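Local coordinates for protein pyridoxal 5'-phosphate synthase subunit PdxT (Thermus thermophilus, PDB 2YWD) that probably hydrolyses glutamine to glutamate and ammonia, which is passed to the partner subunit PdxS for the biosynthesis of pyridoxal 5'-phosphate, at residues A[12-15]-A[16-20]; A[179-182]-A[183-186]. All blocks are in the same frame, centred on the assembly; numbering follows the deposited sequence.

His17 of contact 1 and His182 of contact 2 join two helix starts that lie far apart in the sequence. Contact 1 (12-20) spans the lead-in and first turns of helix 14-22, contact 2 (179-186) those of helix 180-189, and their centres lie about 14 Å apart. The bridge is a probable hydrogen bond between His17 ND1 and His182 NE2, 3.0 Å long, beside which Ala20 CB packs at 3.8 Å from His182 NE2. Both histidines border the predicted charge relay: the side chain of Glu174 is about 3 Å from that of His17 and about 4 Å from that of His182. Contact 1 also lies near the predicted glutamine site, Asp13's side chain being about 5 Å from Gly48 (nearest atoms).

Contact 1: A[12-15]-A[16-20]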
ATOM      1  N   GLY A  12      -7.175  -9.170   6.668  1.00 13.00           N
ATOM      2  CA  GLY A  12      -5.994  -8.484   7.148  1.00 13.53           C
ATOM      3  C   GLY A  12      -6.125  -7.391   8.177  1.00 13.11           C
ATOM      4  O   GLY A  12      -7.155  -7.216   8.825  1.00 11.62           O
ATOM      5  N   ASP A  13      -5.050  -6.621   8.282  1.00 12.75           N
ATOM      6  CA  ASP A  13      -4.938  -5.570   9.270  1.00 13.57           C
ATOM      7  C   ASP A  13      -5.363  -4.157   8.889  1.00 14.31           C
ATOM      8  O   ASP A  13      -4.572  -3.212   8.955  1.00 14.58           O
ATOM      9  CB  ASP A  13      -3.507  -5.600   9.800  1.00 14.58           C
ATOM     10  CG  ASP A  13      -3.119  -6.987  10.304  1.00 16.60           C
ATOM     11  OD1 ASP A  13      -3.924  -7.582  11.051  1.00 17.54           O
ATOM     12  OD2 ASP A  13      -2.027  -7.488   9.961  1.00 15.74           O
ATOM     13  N   PHE A  14      -6.629  -4.019   8.511  1.00 13.22           N
ATOM     14  CA  PHE A  14      -7.183  -2.720   8.146  1.00 14.18           C
ATOM     15  C   PHE A  14      -7.446  -1.914   9.417  1.00 14.59           C
ATOM     16  O   PHE A  14      -7.439  -0.689   9.397  1.00 13.19           O
ATOM     17  CB  PHE A  14      -8.482  -2.910   7.350  1.00 15.16           C
ATOM     18  CG  PHE A  14      -9.481  -3.821   8.016  1.00 15.55           C
ATOM     19  CD1 PHE A  14     -10.345  -3.340   8.997  1.00 17.89           C
ATOM     20  CD2 PHE A  14      -9.542  -5.168   7.672  1.00 14.00           C
ATOM     21  CE1 PHE A  14     -11.258  -4.192   9.628  1.00 17.82           C
ATOM     22  CE2 PHE A  14     -10.448  -6.027   8.295  1.00 15.69           C
ATOM     23  CZ  PHE A  14     -11.307  -5.538   9.273  1.00 15.81           C
ATOM     24  N   ARG A  15      -7.673  -2.616  10.525  1.00 15.46           N
ATOM     25  CA  ARG A  15      -7.933  -1.968  11.811  1.00 15.12           C
ATOM     26  C   ARG A  15      -6.846  -0.946  12.144  1.00 15.20           C
ATOM     27  O   ARG A  15      -7.142   0.198  12.484  1.00 14.20           O
ATOM     28  CB  ARG A  15      -8.005  -3.026  12.921  1.00 17.88           C
ATOM     29  CG  ARG A  15      -8.151  -2.477  14.339  1.00 21.33           C
ATOM     30  CD  ARG A  15      -8.145  -3.628  15.350  1.00 23.18           C
ATOM     31  NE  ARG A  15      -6.889  -4.376  15.304  1.00 26.49           N
ATOM     32  CZ  ARG A  15      -6.733  -5.626  15.734  1.00 27.96           C
ATOM     33  NH1 ARG A  15      -7.760  -6.290  16.251  1.00 28.84           N
ATOM     34  NH2 ARG A  15      -5.549  -6.218  15.642  1.00 28.55           N
ATOM     35  N   GLU A  16      -5.586  -1.361  12.037  1.00 14.52           N
ATOM     36  CA  GLU A  16      -4.465  -0.478  12.345  1.00 14.38           C
ATOM     37  C   GLU A  16      -4.438   0.794  11.494  1.00 13.38           C
ATOM     38  O   GLU A  16      -4.036   1.856  11.976  1.00 12.83           O
ATOM     39  CB  GLU A  16      -3.139  -1.228  12.186  1.00 16.06           C
ATOM     40  CG  GLU A  16      -2.798  -2.203  13.312  1.00 20.38           C
ATOM     41  CD  GLU A  16      -3.728  -3.403  13.387  1.00 24.10           C
ATOM     42  OE1 GLU A  16      -4.392  -3.727  12.376  1.00 25.14           O
ATOM     43  OE2 GLU A  16      -3.783  -4.034  14.464  1.00 26.74           O
ATOM     44  N   HIS A  17      -4.842   0.694  10.229  1.00 11.78           N
ATOM     45  CA  HIS A  17      -4.862   1.874   9.364  1.00 11.63           C
ATOM     46  C   HIS A  17      -5.998   2.820   9.757  1.00 13.66           C
ATOM     47  O   HIS A  17      -5.843   4.043   9.704  1.00 12.90           O
ATOM     48  CB  HIS A  17      -4.999   1.469   7.889  1.00 10.04           C
ATOM     49  CG  HIS A  17      -3.694   1.115   7.237  1.00  9.69           C
ATOM     50  ND1 HIS A  17      -2.726   2.054   6.947  1.00 11.73           N
ATOM     51  CD2 HIS A  17      -3.205  -0.073   6.804  1.00  9.99           C
ATOM     52  CE1 HIS A  17      -1.699   1.461   6.362  1.00 11.10           C
ATOM     53  NE2 HIS A  17      -1.965   0.170   6.264  1.00  7.65           N
ATOM     54  N   LYS A  18      -7.137   2.257  10.149  1.00 14.76           N
ATOM     55  CA  LYS A  18      -8.266   3.084  10.570  1.00 16.51           C
ATOM     56  C   LYS A  18      -7.852   3.885  11.805  1.00 17.27           C
ATOM     57  O   LYS A  18      -8.161   5.066  11.920  1.00 17.78           O
ATOM     58  CB  LYS A  18      -9.476   2.214  10.911  1.00 19.14           C
ATOM     59  CG  LYS A  18     -10.023   1.409   9.745  1.00 23.53           C
ATOM     60  CD  LYS A  18     -11.272   0.625  10.144  1.00 28.37           C
ATOM     61  CE  LYS A  18     -12.487   1.536  10.340  1.00 31.27           C
ATOM     62  NZ  LYS A  18     -12.319   2.532  11.436  1.00 34.71           N
ATOM     63  N   GLU A  19      -7.151   3.226  12.722  1.00 18.42           N
ATOM     64  CA  GLU A  19      -6.685   3.873  13.943  1.00 19.82           C
ATOM     65  C   GLU A  19      -5.678   4.965  13.615  1.00 19.36           C
ATOM     66  O   GLU A  19      -5.720   6.054  14.187  1.00 18.04           O
ATOM     67  CB  GLU A  19      -6.042   2.845  14.874  1.00 22.98           C
ATOM     68  CG  GLU A  19      -7.009   1.813  15.415  1.00 27.83           C
ATOM     69  CD  GLU A  19      -6.309   0.720  16.195  1.00 31.82           C
ATOM     70  OE1 GLU A  19      -7.006  -0.171  16.728  1.00 34.13           O
ATOM     71  OE2 GLU A  19      -5.061   0.749  16.273  1.00 34.77           O
ATOM     72  N   ALA A  20      -4.771   4.673  12.688  1.00 17.72           N
ATOM     73  CA  ALA A  20      -3.765   5.646  12.291  1.00 17.74           C
ATOM     74  C   ALA A  20      -4.435   6.859  11.651  1.00 18.04           C
ATOM     75  O   ALA A  20      -4.017   7.997  11.871  1.00 19.37           O
ATOM     76  CB  ALA A  20      -2.773   5.015  11.315  1.00 16.46           C
TER
HETATM   77  O   HOH W   1      -5.756  -6.316  12.520  1.00 16.52           O
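Arg15 and Glu16, neighbours on the first turn of a helix, form a salt bridge in which two nitrogens of one guanidinium take hold of a single oxygen. Arg15 NH2 meets Glu16 OE2 at 3.0 Å on its syn lone pair, while Arg15 NE approaches the same Glu16 OE2 at 3.2 Å from above the carboxylate plane. The oxygen lies almost in the guanidinium plane, yet the two flat groups are turned 73° apart. Arg15 reaches it through an extended start, CG anti to the backbone N (chi1 175°), and a bend at chi3. Glu19 adds a longer-range attraction: its OE1 is 4.4 Å from Arg15 NE, well out of the guanidinium plane.

The other oxygen of Glu16 faces a like charge. Asp13 OD1 stands 4.1 Å from Glu16 OE1, and a water that donates to both carboxylates probably eases the repulsion. An alanine in place of Glu16 would probably leave the Arg15 guanidinium without its salt-bridge mate and this water with one acceptor fewer.

From Phe14 on, the chain forms the helix of a beta-alpha-beta unit made with strands 5-8 and 29-31. Its backbone settles into the i to i+4 pattern with Lys18 N to Phe14 O at 3.1 Å and Glu19 N to Arg15 O at 3.0 Å.

Apolar packing is slighter: Lys18 CD comes to the edge of the Phe14 ring, 4.2 Å from CD1. On the inner side, His17 NE2 is hydrogen-bonded to Thr80 OG1, the residue before the predicted nucleophile Cys81 in the chain.

Contact 2: A[179-182]-A[183-186]; sequences PRLH and RYFL
His182 meets the following turn through its backbone and CB, while its ring leaves for another part of the protein. The carbonyl oxygen, His182 O, accepts from Leu186 N at 2.9 Å, the donor tilted 16° from the carbonyl plane. Two side chains crowd round the same oxygen: Phe185 CB at 3.3 Å from His182 O and, also within van der Waals range, CG of Leu186. The imidazole has CG anti to the carbonyl carbon (chi1 -79°), which turns it away from residues 183-186 and toward helix 14-22, where it packs on Ala20 and Leu21 and its NE2 is hydrogen-bonded to ND1 of His17.

Arg183 closes the first turn. Its backbone N donates to Pro179 O over 2.9 Å, with an N-H...O angle of 158°, and its CB lies 3.7 Å from the same Pro179 O. Beyond CB the chain bends at both chi2 and chi3 and carries the guanidinium off the helix, where NH2 makes a weak hydrogen bond to the carbonyl of Leu24.

Leu181 and Tyr184 supply the apolar meeting of side chains. Leu181 CD1 approaches Tyr184 CD2 at 4.1 Å, the two groups crossing at a slant. Tyr184 CB rests 3.4 Å from Leu181 O, and the phenol reaches on to a hydrogen bond with Arg162. Leu181 itself packs against Phe78 and Phe171, and Phe185 brings its ring against that of Phe78. His182 and Phe185 also touch Ile44, so the buried side of the turn rests on strands 42-45 and 76-80.

The arrangement is that of an amphipathic C-terminal helix laid on the central sheet of a class I glutamine amidotransferase, with His182 beside Glu174 of the predicted Cys-His-Glu triad.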
ATOM      1  N   PRO A 179       1.585   9.721  12.108  1.00 19.09           N
ATOM      2  CA  PRO A 179       0.648   9.793  10.984  1.00 18.80           C
ATOM      3  C   PRO A 179       1.134  10.590   9.776  1.00 17.11           C
ATOM      4  O   PRO A 179       0.387  10.777   8.818  1.00 18.30           O
ATOM      5  CB  PRO A 179      -0.574  10.436  11.622  1.00 18.92           C
ATOM      6  CG  PRO A 179       0.066  11.482  12.484  1.00 19.47           C
ATOM      7  CD  PRO A 179       1.256  10.748  13.118  1.00 20.16           C
ATOM      8  N   ARG A 180       2.382  11.045   9.810  1.00 16.06           N
ATOM      9  CA  ARG A 180       2.916  11.847   8.714  1.00 15.47           C
ATOM     10  C   ARG A 180       2.947  11.196   7.335  1.00 15.14           C
ATOM     11  O   ARG A 180       2.799  11.888   6.327  1.00 13.29           O
ATOM     12  CB  ARG A 180       4.308  12.361   9.075  1.00 17.27           C
ATOM     13  CG  ARG A 180       4.292  13.444  10.150  1.00 17.54           C
ATOM     14  CD  ARG A 180       5.701  13.922  10.412  1.00 19.88           C
ATOM     15  NE  ARG A 180       6.534  12.810  10.845  1.00 23.21           N
ATOM     16  CZ  ARG A 180       7.826  12.694  10.570  1.00 24.89           C
ATOM     17  NH1 ARG A 180       8.445  13.626   9.854  1.00 25.22           N
ATOM     18  NH2 ARG A 180       8.498  11.640  11.012  1.00 25.13           N
ATOM     19  N   LEU A 181       3.157   9.884   7.270  1.00 12.94           N
ATOM     20  CA  LEU A 181       3.167   9.231   5.969  1.00 13.16           C
ATOM     21  C   LEU A 181       1.726   9.127   5.466  1.00 12.28           C
ATOM     22  O   LEU A 181       1.470   9.234   4.265  1.00 13.20           O
ATOM     23  CB  LEU A 181       3.826   7.845   6.052  1.00 13.57           C
ATOM     24  CG  LEU A 181       4.049   7.121   4.716  1.00 16.80           C
ATOM     25  CD1 LEU A 181       4.623   8.083   3.668  1.00 16.92           C
ATOM     26  CD2 LEU A 181       4.996   5.933   4.936  1.00 16.80           C
ATOM     27  N   HIS A 182       0.781   8.931   6.382  1.00 12.38           N
ATOM     28  CA  HIS A 182      -0.624   8.861   5.990  1.00 11.35           C
ATOM     29  C   HIS A 182      -1.077  10.230   5.486  1.00 11.63           C
ATOM     30  O   HIS A 182      -1.804  10.328   4.496  1.00 11.38           O
ATOM     31  CB  HIS A 182      -1.505   8.429   7.168  1.00 12.13           C
ATOM     32  CG  HIS A 182      -1.477   6.956   7.437  1.00 14.03           C
ATOM     33  ND1 HIS A 182      -0.404   6.326   8.029  1.00 14.83           N
ATOM     34  CD2 HIS A 182      -2.390   5.989   7.185  1.00 14.26           C
ATOM     35  CE1 HIS A 182      -0.657   5.034   8.131  1.00 16.60           C
ATOM     36  NE2 HIS A 182      -1.855   4.803   7.626  1.00 15.28           N
ATOM     37  N   ARG A 183      -0.649  11.288   6.169  1.00 12.48           N
ATOM     38  CA  ARG A 183      -1.020  12.643   5.754  1.00 13.75           C
ATOM     39  C   ARG A 183      -0.419  12.937   4.379  1.00 14.00           C
ATOM     40  O   ARG A 183      -1.063  13.549   3.525  1.00 14.08           O
ATOM     41  CB  ARG A 183      -0.535  13.677   6.783  1.00 13.88           C
ATOM     42  CG  ARG A 183      -0.745  15.137   6.355  1.00 14.65           C
ATOM     43  CD  ARG A 183      -2.213  15.444   6.071  1.00 16.43           C
ATOM     44  NE  ARG A 183      -3.010  15.558   7.289  1.00 14.43           N
ATOM     45  CZ  ARG A 183      -4.338  15.630   7.309  1.00 14.11           C
ATOM     46  NH1 ARG A 183      -5.023  15.592   6.172  1.00 12.05           N
ATOM     47  NH2 ARG A 183      -4.983  15.764   8.460  1.00 14.63           N
ATOM     48  N   TYR A 184       0.820  12.497   4.169  1.00 14.33           N
ATOM     49  CA  TYR A 184       1.496  12.691   2.886  1.00 14.10           C
ATOM     50  C   TYR A 184       0.615  12.087   1.789  1.00 14.67           C
ATOM     51  O   TYR A 184       0.421  12.683   0.724  1.00 14.45           O
ATOM     52  CB  TYR A 184       2.859  11.992   2.905  1.00 14.51           C
ATOM     53  CG  TYR A 184       3.577  11.978   1.573  1.00 16.78           C
ATOM     54  CD1 TYR A 184       4.257  13.105   1.110  1.00 18.87           C
ATOM     55  CD2 TYR A 184       3.559  10.842   0.767  1.00 16.99           C
ATOM     56  CE1 TYR A 184       4.903  13.098  -0.131  1.00 22.18           C
ATOM     57  CE2 TYR A 184       4.195  10.825  -0.470  1.00 19.58           C
ATOM     58  CZ  TYR A 184       4.866  11.955  -0.914  1.00 21.57           C
ATOM     59  OH  TYR A 184       5.496  11.940  -2.140  1.00 22.24           O
ATOM     60  N   PHE A 185       0.082  10.899   2.062  1.00 13.24           N
ATOM     61  CA  PHE A 185      -0.788  10.209   1.113  1.00 13.72           C
ATOM     62  C   PHE A 185      -2.090  10.976   0.872  1.00 14.40           C
ATOM     63  O   PHE A 185      -2.513  11.153  -0.274  1.00 15.04           O
ATOM     64  CB  PHE A 185      -1.105   8.790   1.612  1.00 11.89           C
ATOM     65  CG  PHE A 185      -2.149   8.076   0.789  1.00 13.16           C
ATOM     66  CD1 PHE A 185      -1.991   7.930  -0.587  1.00 12.25           C
ATOM     67  CD2 PHE A 185      -3.296   7.566   1.390  1.00  9.84           C
ATOM     68  CE1 PHE A 185      -2.964   7.285  -1.356  1.00 11.76           C
ATOM     69  CE2 PHE A 185      -4.277   6.918   0.631  1.00 12.68           C
ATOM     70  CZ  PHE A 185      -4.108   6.778  -0.745  1.00 11.34           C
ATOM     71  N   LEU A 186      -2.726  11.434   1.945  1.00 13.85           N
ATOM     72  CA  LEU A 186      -3.977  12.170   1.798  1.00 14.74           C
ATOM     73  C   LEU A 186      -3.767  13.460   1.010  1.00 15.35           C
ATOM     74  O   LEU A 186      -4.628  13.868   0.230  1.00 17.06           O
ATOM     75  CB  LEU A 186      -4.578  12.489   3.168  1.00 14.06           C
ATOM     76  CG  LEU A 186      -4.953  11.276   4.019  1.00 14.54           C
ATOM     77  CD1 LEU A 186      -5.776  11.743   5.214  1.00 16.43           C
ATOM     78  CD2 LEU A 186      -5.749  10.276   3.184  1.00 14.90           C
TER